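Local coordinates for GDSL-like Lipase/Acylhydrolase family protein (Neisseria meningitidis, PDB 4K7J) that probably removes O-acetyl groups from peptidoglycan as an SGNH-family esterase of the GDSL-like lipase/acylhydrolase type, at residues A[336-339]-A[340-344]. Sequence-based numbering, arbitrary orientation.
Sequences MKNW and LNQGW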
loop_
_atom_site.group_PDB
_atom_site.type_symbol
_atom_site.label_atom_id
_atom_site.label_comp_id
_atom_site.label_asym_id
_atom_site.label_seq_id
_atom_site.Cartn_x
_atom_site.Cartn_y
_atom_site.Cartn_z
ATOM N N MET A 336 8.531 -15.274 -16.867
ATOM C CA MET A 336 7.219 -15.575 -16.307
ATOM C C MET A 336 6.762 -17.000 -16.593
ATOM O O MET A 336 6.182 -17.647 -15.715
ATOM C CB MET A 336 6.150 -14.556 -16.739
ATOM C CG MET A 336 4.703 -14.959 -16.397
ATOM S SD MET A 336 4.423 -15.246 -14.627
ATOM C CE MET A 336 3.827 -13.652 -14.052
ATOM N N LYS A 337 7.019 -17.500 -17.800
ATOM C CA LYS A 337 6.582 -18.861 -18.111
ATOM C C LYS A 337 7.291 -19.871 -17.211
ATOM O O LYS A 337 6.683 -20.822 -16.732
ATOM C CB LYS A 337 6.766 -19.221 -19.588
ATOM C CG LYS A 337 5.912 -20.424 -20.019
ATOM C CD LYS A 337 6.723 -21.414 -20.845
ATOM C CE LYS A 337 6.065 -22.800 -20.928
ATOM N NZ LYS A 337 6.993 -23.849 -21.500
ATOM N N ASN A 338 8.572 -19.642 -16.956
ATOM C CA ASN A 338 9.316 -20.500 -16.049
ATOM C C ASN A 338 8.728 -20.451 -14.638
ATOM O O ASN A 338 8.552 -21.486 -13.993
ATOM C CB ASN A 338 10.789 -20.101 -16.021
ATOM C CG ASN A 338 11.675 -21.199 -15.480
ATOM O OD1 ASN A 338 11.431 -22.384 -15.727
ATOM N ND2 ASN A 338 12.705 -20.819 -14.726
ATOM N N TRP A 339 8.422 -19.245 -14.166
ATOM C CA TRP A 339 7.799 -19.066 -12.852
ATOM C C TRP A 339 6.478 -19.818 -12.762
ATOM O O TRP A 339 6.177 -20.461 -11.750
ATOM C CB TRP A 339 7.591 -17.579 -12.536
ATOM C CG TRP A 339 8.796 -16.938 -11.893
ATOM C CD1 TRP A 339 10.068 -16.916 -12.388
ATOM C CD2 TRP A 339 8.837 -16.220 -10.646
ATOM N NE1 TRP A 339 10.896 -16.237 -11.528
ATOM C CE2 TRP A 339 10.167 -15.803 -10.451
ATOM C CE3 TRP A 339 7.877 -15.892 -9.680
ATOM C CZ2 TRP A 339 10.566 -15.075 -9.330
ATOM C CZ3 TRP A 339 8.268 -15.172 -8.570
ATOM C CH2 TRP A 339 9.604 -14.767 -8.402
ATOM N N LEU A 340 5.705 -19.729 -13.837
ATOM C CA LEU A 340 4.416 -20.394 -13.943
ATOM C C LEU A 340 4.618 -21.910 -13.878
ATOM O O LEU A 340 3.933 -22.612 -13.134
ATOM C CB LEU A 340 3.779 -20.003 -15.280
ATOM C CG LEU A 340 2.318 -20.299 -15.610
ATOM C CD1 LEU A 340 1.877 -19.358 -16.721
ATOM C CD2 LEU A 340 2.111 -21.748 -16.035
ATOM N N ASN A 341 5.563 -22.413 -14.663
ATOM C CA ASN A 341 5.793 -23.853 -14.705
ATOM C C ASN A 341 6.180 -24.409 -13.341
ATOM O O ASN A 341 5.915 -25.569 -13.043
ATOM C CB ASN A 341 6.853 -24.221 -15.743
ATOM C CG ASN A 341 6.381 -24.003 -17.162
ATOM O OD1 ASN A 341 7.173 -23.659 -18.042
ATOM N ND2 ASN A 341 5.087 -24.204 -17.399
ATOM N N GLN A 342 6.792 -23.576 -12.507
ATOM C CA GLN A 342 7.286 -24.055 -11.230
ATOM C C GLN A 342 6.376 -23.713 -10.051
ATOM O O GLN A 342 6.729 -23.954 -8.899
ATOM C CB GLN A 342 8.712 -23.567 -10.997
ATOM C CG GLN A 342 9.664 -24.015 -12.098
ATOM C CD GLN A 342 11.115 -23.846 -11.711
ATOM O OE1 GLN A 342 11.480 -24.024 -10.555
ATOM N NE2 GLN A 342 11.950 -23.493 -12.681
ATOM N N GLY A 343 5.200 -23.173 -10.341
ATOM C CA GLY A 343 4.227 -22.880 -9.303
ATOM C C GLY A 343 4.455 -21.594 -8.525
ATOM O O GLY A 343 3.760 -21.335 -7.537
ATOM N N TRP A 344 5.413 -20.780 -8.961
ATOM C CA TRP A 344 5.638 -19.476 -8.335
ATOM C C TRP A 344 4.734 -18.401 -8.944
ATOM O O TRP A 344 4.659 -17.277 -8.451
ATOM C CB TRP A 344 7.103 -19.061 -8.452
ATOM C CG TRP A 344 8.054 -20.035 -7.816
ATOM C CD1 TRP A 344 8.621 -21.121 -8.408
ATOM C CD2 TRP A 344 8.544 -20.009 -6.468
ATOM N NE1 TRP A 344 9.437 -21.775 -7.518
ATOM C CE2 TRP A 344 9.408 -21.114 -6.318
ATOM C CE3 TRP A 344 8.334 -19.162 -5.372
ATOM C CZ2 TRP A 344 10.067 -21.395 -5.116
ATOM C CZ3 TRP A 344 8.990 -19.440 -4.178
ATOM C CH2 TRP A 344 9.845 -20.550 -4.059
#
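A Schellman motif ends the short helix 336-341 in the SGNH hydrolase domain, and W339 and W344 meet across it. The carbonyl O of W339 receives the backbone N of W344 at 2.9 Å, while inside that turn G343 N bonds to L340 O. G343 is the C-prime residue; its positive phi suits glycine and turns the chain back, which brings W344 against the W339 indole. The two indoles form an edge-to-face pair, the edge of W344 directed at the face of the six-membered ring of W339, with planes 62° apart. The CB of W344 does the closest touching, reaching W339 CE3 at 3.5 Å from an oblique direction. With CG of W344 anti to its own carbonyl carbon (chi1 -59°), CB rests against W339 while the rest of the indole leads away, W339 O lying at the ring's edge, near its plane. R359 and K355, on helix 354-373, make cation-pi contacts with W344, and S353 OG bonds to G343 O, so this helix end is tied to the start of the C-terminal helix. Earlier in the helix the backbone ladder is regular: L340 N to M336 O and N341 N to K337 O, both 2.8 Å. It then falters as Q342 leaves helical geometry, its N sharing two weak bonds, to N338 O and W339 O. On the outer surface the K337 chain, bent at its second torsion, runs past the amide of N341, its CE 3.2 Å from N341 OD1. One side-chain bond steps along the same surface: Q342 NE2 donates to N338 OD1 at 3.3 Å; OD1 lies close to the plane of the Q342 amide, but NE2 arrives above the carbonyl plane of N338, with the two amides turned 78° apart.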